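Local coordinates for protein AlyGC (Glaciecola chathamensis, PDB 5GKD) that cleaves the marine polysaccharide alginate as a polysaccharide lyase of family 6, probably by calcium-dependent beta-elimination, at residues G294-K299 / R332-I337; D453-A458 / L477-T482; N395-P400 / L414-K419. All blocks are in the same frame, centred on the assembly; numbering follows the deposited sequence.

Interaction 1 (G294-K299 / R332-I337); sequences GVPNSK and RSAAPI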
# COMPACT_ATOMS: atom_id res chain seq x y z
N GLY A 294 8.11 -35.15 14.84
CA GLY A 294 7.62 -34.16 15.78
C GLY A 294 8.74 -33.57 16.62
O GLY A 294 9.91 -33.87 16.46
N VAL A 295 8.34 -32.68 17.52
CA VAL A 295 9.25 -32.00 18.44
C VAL A 295 9.11 -32.66 19.81
O VAL A 295 7.98 -32.79 20.30
CB VAL A 295 8.95 -30.50 18.54
CG1 VAL A 295 9.98 -29.80 19.44
CG2 VAL A 295 8.89 -29.84 17.18
N PRO A 296 10.20 -33.09 20.45
CA PRO A 296 10.09 -33.57 21.83
C PRO A 296 9.52 -32.47 22.72
O PRO A 296 9.91 -31.30 22.60
CB PRO A 296 11.53 -33.90 22.22
CG PRO A 296 12.32 -33.89 20.94
CD PRO A 296 11.60 -33.00 20.00
N ASN A 297 8.59 -32.84 23.59
CA ASN A 297 7.94 -31.89 24.49
C ASN A 297 7.38 -30.69 23.71
O ASN A 297 7.55 -29.53 24.10
CB ASN A 297 8.89 -31.43 25.59
CG ASN A 297 9.32 -32.56 26.49
OD1 ASN A 297 8.54 -33.04 27.31
ND2 ASN A 297 10.57 -32.99 26.35
N SER A 298 6.74 -30.99 22.58
CA SER A 298 6.27 -29.95 21.67
C SER A 298 5.33 -28.98 22.38
O SER A 298 4.53 -29.38 23.22
CB SER A 298 5.53 -30.58 20.50
OG SER A 298 4.97 -29.58 19.68
N LYS A 299 5.42 -27.71 22.01
CA LYS A 299 4.38 -26.77 22.37
C LYS A 299 3.10 -27.10 21.60
O LYS A 299 3.12 -27.78 20.57
CB LYS A 299 4.82 -25.34 22.09
CG LYS A 299 5.59 -24.75 23.25
CD LYS A 299 6.98 -24.34 22.86
CE LYS A 299 6.99 -23.02 22.12
NZ LYS A 299 8.28 -22.30 22.37
N ARG A 332 12.61 -30.85 14.99
CA ARG A 332 11.69 -31.98 14.85
C ARG A 332 12.48 -33.30 14.85
O ARG A 332 12.64 -33.99 13.85
CB ARG A 332 10.85 -31.84 13.58
CG ARG A 332 9.82 -30.72 13.60
CD ARG A 332 9.05 -30.67 12.27
NE ARG A 332 9.87 -30.13 11.19
CZ ARG A 332 9.57 -29.05 10.47
NH1 ARG A 332 8.45 -28.39 10.71
NH2 ARG A 332 10.39 -28.64 9.52
N SER A 333 12.94 -33.67 16.04
CA SER A 333 13.86 -34.79 16.19
C SER A 333 13.19 -36.05 16.71
O SER A 333 13.87 -37.06 16.90
CB SER A 333 15.00 -34.39 17.14
OG SER A 333 14.49 -34.09 18.42
N ALA A 334 11.89 -36.02 16.94
CA ALA A 334 11.15 -37.16 17.49
C ALA A 334 10.55 -37.94 16.33
O ALA A 334 9.55 -37.52 15.75
CB ALA A 334 10.08 -36.68 18.47
N ALA A 335 11.16 -39.09 16.01
CA ALA A 335 10.72 -39.93 14.91
C ALA A 335 9.49 -40.74 15.29
O ALA A 335 9.17 -40.89 16.47
CB ALA A 335 11.86 -40.86 14.48
N PRO A 336 8.76 -41.27 14.31
CA PRO A 336 7.51 -41.98 14.62
C PRO A 336 7.72 -43.24 15.44
O PRO A 336 8.67 -44.00 15.22
CB PRO A 336 6.95 -42.32 13.23
CG PRO A 336 7.61 -41.39 12.30
CD PRO A 336 8.97 -41.12 12.86
N ILE A 337 6.81 -43.50 16.39
CA ILE A 337 6.91 -44.67 17.26
C ILE A 337 5.60 -45.43 17.32
O ILE A 337 4.53 -44.93 16.97
CB ILE A 337 7.37 -44.30 18.69
CG1 ILE A 337 6.51 -43.19 19.28
CG2 ILE A 337 8.83 -43.90 18.68
CD1 ILE A 337 6.74 -42.94 20.78
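Gly294 pairs with Ala334 through a reciprocal couple of backbone hydrogen bonds, the single antiparallel bridge between two loops of the chain. Gly294 N gives to Ala334 O at 2.9 Å, and Ala334 N returns a bond of 3.0 Å to Gly294 O. The second is nearly straight at hydrogen (162°), yet its donor stands above the carbonyl plane, away from the lone pairs. Ser333 N is about as close to that oxygen but badly angled, while Arg332 CA adds a CH...O contact of 3.1 Å to Gly294 O. Ser333 and Ala334 thus both face one glycine.

Side chains fill in around this bridge. Ala334 CB points at the glycine and packs on Gly294 O at 3.5 Å. Ser333 sets its hydroxyl between backbone N and carbonyl carbon (chi1 62°), which brings OG against the Pro296 ring, 3.3 Å from its CG and nearly as close to CD. Separately, Val295 CG2 meets Arg332 CG at 3.8 Å, the two side chains crossing at a slant.

From there the arginine, bent at chi3, leads its guanidinium away from the contact. Gly327 O accepts from NE, Glu631, from the C-terminal stack of strands, forms a salt bridge with NH2, and the ring of Tyr303, a residue of the carbonate pocket, takes part in a cation-pi contact. From Val295 to Ser298 the chain makes a type II beta turn. Two residues opposite one across an antiparallel hydrogen-bonded pair make a classic beta bulge, here joining successive loops of a parallel beta-helix beside its ligand pocket.

Interaction 2 (D453-A458 / L477-T482); sequences DAIASA and LSLDKT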
# COMPACT_ATOMS: atom_id res chain seq x y z
N ASP A 453 -8.36 2.91 -26.25
CA ASP A 453 -9.74 2.66 -26.63
C ASP A 453 -9.97 1.20 -26.97
O ASP A 453 -11.02 0.65 -26.64
CB ASP A 453 -10.14 3.55 -27.81
CG ASP A 453 -10.17 5.02 -27.44
OD1 ASP A 453 -10.50 5.35 -26.29
OD2 ASP A 453 -9.85 5.86 -28.31
N ALA A 454 -9.01 0.54 -27.60
CA ALA A 454 -9.19 -0.87 -27.92
C ALA A 454 -9.25 -1.73 -26.66
O ALA A 454 -10.07 -2.64 -26.56
CB ALA A 454 -8.08 -1.36 -28.85
N ILE A 455 -8.37 -1.44 -25.70
CA ILE A 455 -8.41 -2.15 -24.42
C ILE A 455 -9.76 -1.95 -23.74
O ILE A 455 -10.39 -2.90 -23.26
CB ILE A 455 -7.24 -1.69 -23.53
CG1 ILE A 455 -5.92 -2.28 -24.02
CG2 ILE A 455 -7.48 -2.04 -22.08
CD1 ILE A 455 -4.71 -1.61 -23.44
N ALA A 456 -10.25 -0.71 -23.72
CA ALA A 456 -11.44 -0.40 -22.95
C ALA A 456 -12.69 -1.09 -23.50
O ALA A 456 -13.59 -1.42 -22.73
CB ALA A 456 -11.65 1.11 -22.89
N SER A 457 -12.77 -1.31 -24.81
CA SER A 457 -13.99 -1.89 -25.36
C SER A 457 -13.85 -3.37 -25.69
O SER A 457 -14.85 -4.00 -26.05
CB SER A 457 -14.44 -1.12 -26.59
OG SER A 457 -13.48 -1.16 -27.61
N ALA A 458 -12.66 -3.94 -25.57
CA ALA A 458 -12.50 -5.38 -25.70
C ALA A 458 -13.22 -6.10 -24.56
O ALA A 458 -13.55 -5.52 -23.53
CB ALA A 458 -11.01 -5.75 -25.70
N LEU A 477 -2.81 2.57 -19.37
CA LEU A 477 -3.61 1.44 -19.86
C LEU A 477 -3.92 0.56 -18.66
O LEU A 477 -3.10 -0.26 -18.25
CB LEU A 477 -2.84 0.67 -20.92
CG LEU A 477 -2.70 1.17 -22.36
CD1 LEU A 477 -3.19 2.57 -22.54
CD2 LEU A 477 -1.26 1.03 -22.81
N SER A 478 -5.10 0.72 -18.07
CA SER A 478 -5.46 -0.06 -16.89
C SER A 478 -6.28 -1.26 -17.34
O SER A 478 -7.31 -1.11 -18.01
CB SER A 478 -6.20 0.79 -15.85
OG SER A 478 -7.22 1.55 -16.44
N LEU A 479 -5.81 -2.44 -16.98
CA LEU A 479 -6.37 -3.71 -17.42
C LEU A 479 -7.17 -4.32 -16.27
O LEU A 479 -6.63 -4.57 -15.19
CB LEU A 479 -5.24 -4.65 -17.84
CG LEU A 479 -5.58 -5.90 -18.63
CD1 LEU A 479 -6.44 -5.55 -19.83
CD2 LEU A 479 -4.28 -6.50 -19.09
N ASP A 480 -8.46 -4.54 -16.51
CA ASP A 480 -9.33 -5.18 -15.53
C ASP A 480 -10.03 -6.37 -16.15
O ASP A 480 -11.10 -6.78 -15.70
CB ASP A 480 -10.34 -4.19 -14.93
CG ASP A 480 -11.31 -3.60 -15.97
OD1 ASP A 480 -11.26 -4.00 -17.15
OD2 ASP A 480 -12.13 -2.74 -15.60
N LYS A 481 -9.42 -6.96 -17.18
CA LYS A 481 -9.94 -8.16 -17.81
C LYS A 481 -8.76 -9.00 -18.29
O LYS A 481 -7.60 -8.59 -18.16
CB LYS A 481 -10.89 -7.80 -18.96
CG LYS A 481 -10.17 -7.24 -20.17
CD LYS A 481 -11.09 -6.40 -21.05
CE LYS A 481 -11.35 -5.06 -20.41
NZ LYS A 481 -12.08 -4.13 -21.32
N THR A 482 -9.04 -10.16 -18.86
CA THR A 482 -7.99 -10.99 -19.43
C THR A 482 -7.79 -10.59 -20.89
O THR A 482 -8.75 -10.55 -21.66
CB THR A 482 -8.34 -12.48 -19.30
OG1 THR A 482 -8.41 -12.84 -17.91
CG2 THR A 482 -7.30 -13.34 -20.00
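Lys481 reaches from just beyond strand 477-479 to the C-terminal end of helix 450-457, where its ammonium group serves two backbone carbonyls at once. NZ donates to Ile455 O at 2.9 Å and to Ala458 O at 3.0 Å. The two acceptors are used differently: toward Ile455 O the nitrogen is tilted only 15° from the carbonyl plane, whereas toward Ala458 O it stands well above that plane. Ala456 O lies 3.4 Å from Lys481 NZ. A bend at chi3 of Lys481 (75°) turns the end of the side chain toward these carbonyls, and Lys481 CD passes 3.6 Å from Ala458 O on the way.

Ile455 O belongs to the last turn of the helix; Ala458 is the first residue beyond it. Carbonyls at this end have few amide donors ahead of them, and the positive charge would be favoured by the partial negative charge expected there. Ala458 N still bonds to Ala454 O, with a weak second bond to Ile455 O. Asp453 O is held twice, by Ser457 N and by Ser457 OG, which approach from opposite faces of its plane.

Away from the lysine the contact is apolar. Ile455 CD1 presses on Leu477 CG at 3.6 Å, the two side chains crossing at about a right angle, while Ile455 CG2 lies 4.3 Å from Leu479 CD1. Leu464, Leu483 and Ile485 of neighbouring strands also pack on Ile455. The helical segment 453-457 runs nearly parallel to strand 477-479, the first of a stack, with 8.9 Å between the axes of these segments, consistent with the amphipathic cap helix that covers the end of a parallel beta-helix.

Interaction 3 (N395-P400 / L414-K419); sequences NGLLYP and LEPIGK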
# COMPACT_ATOMS: atom_id res chain seq x y z
N ASN A 395 -16.71 -47.83 -10.36
CA ASN A 395 -16.71 -46.75 -9.39
C ASN A 395 -15.62 -45.72 -9.66
O ASN A 395 -15.38 -44.85 -8.83
CB ASN A 395 -16.57 -47.33 -7.98
CG ASN A 395 -15.22 -47.98 -7.74
OD1 ASN A 395 -14.37 -48.03 -8.62
ND2 ASN A 395 -15.01 -48.46 -6.53
N GLY A 396 -14.95 -45.83 -10.80
CA GLY A 396 -13.87 -44.95 -11.18
C GLY A 396 -12.51 -45.24 -10.56
O GLY A 396 -11.57 -44.47 -10.80
N LEU A 397 -12.36 -46.30 -9.79
CA LEU A 397 -11.11 -46.56 -9.09
C LEU A 397 -10.37 -47.76 -9.67
O LEU A 397 -10.98 -48.72 -10.16
CB LEU A 397 -11.36 -46.80 -7.60
CG LEU A 397 -12.16 -45.74 -6.84
CD1 LEU A 397 -12.27 -46.15 -5.38
CD2 LEU A 397 -11.51 -44.37 -6.97
N LEU A 398 -9.04 -47.70 -9.59
CA LEU A 398 -8.17 -48.77 -10.07
C LEU A 398 -8.02 -49.88 -9.04
O LEU A 398 -7.82 -49.61 -7.85
CB LEU A 398 -6.79 -48.21 -10.42
CG LEU A 398 -6.71 -47.29 -11.63
CD1 LEU A 398 -5.35 -46.61 -11.67
CD2 LEU A 398 -6.95 -48.10 -12.89
N TYR A 399 -8.10 -51.12 -9.50
CA TYR A 399 -7.91 -52.31 -8.69
C TYR A 399 -7.01 -53.31 -9.41
O TYR A 399 -7.03 -53.39 -10.64
CB TYR A 399 -9.25 -52.99 -8.37
CG TYR A 399 -10.14 -52.17 -7.49
CD1 TYR A 399 -11.01 -51.23 -8.03
CD2 TYR A 399 -10.12 -52.33 -6.11
CE1 TYR A 399 -11.84 -50.47 -7.22
CE2 TYR A 399 -10.93 -51.58 -5.30
CZ TYR A 399 -11.79 -50.64 -5.85
OH TYR A 399 -12.59 -49.91 -5.02
N PRO A 400 -6.22 -54.08 -8.67
CA PRO A 400 -5.51 -55.22 -9.28
C PRO A 400 -6.49 -56.12 -10.03
O PRO A 400 -7.60 -56.38 -9.56
CB PRO A 400 -4.89 -55.94 -8.09
CG PRO A 400 -4.87 -54.94 -6.97
CD PRO A 400 -6.06 -54.06 -7.21
N LEU A 414 -16.07 -49.17 -2.40
CA LEU A 414 -16.06 -47.72 -2.38
C LEU A 414 -16.91 -47.18 -3.53
O LEU A 414 -16.93 -47.75 -4.62
CB LEU A 414 -14.64 -47.18 -2.49
CG LEU A 414 -13.72 -47.21 -1.27
CD1 LEU A 414 -12.39 -46.66 -1.66
CD2 LEU A 414 -14.32 -46.42 -0.12
N GLU A 415 -17.63 -46.10 -3.27
CA GLU A 415 -18.41 -45.40 -4.29
C GLU A 415 -18.16 -43.90 -4.13
O GLU A 415 -18.85 -43.22 -3.37
CB GLU A 415 -19.90 -45.73 -4.17
CG GLU A 415 -20.20 -47.21 -4.34
CD GLU A 415 -21.67 -47.50 -4.56
OE1 GLU A 415 -21.98 -48.33 -5.44
OE2 GLU A 415 -22.51 -46.90 -3.85
N PRO A 416 -17.16 -43.38 -4.83
CA PRO A 416 -16.81 -41.96 -4.69
C PRO A 416 -17.99 -41.07 -5.06
O PRO A 416 -18.61 -41.25 -6.11
CB PRO A 416 -15.66 -41.77 -5.68
CG PRO A 416 -15.13 -43.14 -5.92
CD PRO A 416 -16.27 -44.08 -5.77
N ILE A 417 -18.26 -40.08 -4.21
CA ILE A 417 -19.30 -39.11 -4.54
C ILE A 417 -18.89 -38.31 -5.77
O ILE A 417 -17.70 -37.98 -5.95
CB ILE A 417 -19.61 -38.21 -3.34
CG1 ILE A 417 -20.89 -37.41 -3.60
CG2 ILE A 417 -18.45 -37.31 -2.99
CD1 ILE A 417 -21.83 -37.43 -2.43
N GLY A 418 -19.85 -38.03 -6.64
CA GLY A 418 -19.58 -37.30 -7.85
C GLY A 418 -19.74 -35.80 -7.70
O GLY A 418 -20.38 -35.31 -6.78
N LYS A 419 -19.13 -35.06 -8.63
CA LYS A 419 -19.23 -33.61 -8.60
C LYS A 419 -20.68 -33.14 -8.71
O LYS A 419 -21.04 -32.10 -8.16
CB LYS A 419 -18.38 -33.00 -9.72
CG LYS A 419 -18.32 -31.47 -9.74
CD LYS A 419 -17.32 -31.00 -10.78
CE LYS A 419 -17.18 -29.50 -10.80
NZ LYS A 419 -16.32 -29.04 -11.94
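Asn395 ND2 donates to Leu414 O at 2.8 Å, along a nearly straight bond (163° at hydrogen) with the acceptor close to the amide plane. The donor nevertheless stands above the plane of the leucine carbonyl. With CG tucked between the backbone N and carbonyl carbon (chi1 67°), the asparagine side chain turns back over its own loop, where OD1 accepts from Leu397 N at 2.9 Å and closes an Asx turn. ND2 also gives to Tyr399 OH, which lies in the amide plane; the same hydroxyl is bonded to Ser411 O. Three bonds thereby fix the rotation of one amide.

Leu397 and Leu414 both place CG anti to the carbonyl carbon and extend at chi2, so that their CD1 methyls meet at 3.8 Å as the side chains cross perpendicularly. The other branch, Leu397 CD2, runs beside Pro416 CG at 4.0 Å, while Pro416 CD rests 3.3 Å from Asn395 O. Val251 and Tyr276, from strands 246-253 and 271-278, pack on Leu397. The chemistry is thus divided between an amide held by three hydrogen bonds, which fixes direction, and packed aliphatic groups, which seat both segments against the beta-helix.

Overall arrangement
Along the chain the order is interaction 1, interaction 3, interaction 2, each closing before the next opens. The first joins loops following strands 289-292 and 322-326 of the N-terminal parallel beta-helix. Interaction 3, its centre 36 Å from that of interaction 1, seats the region after the last coils against strands 246-253 and 271-278 of that same helix. Interaction 2 belongs to a second stack of parallel strands, which begins at strand 441-444; its centre lies 54 Å from that of interaction 1, on the opposite side of the chain's centre. The contacts are spatially separate, but the Arg332-Glu631 salt bridge links interaction 1 to the second stack, and the Arg332 side chain is about 12 Å from the calcium ion.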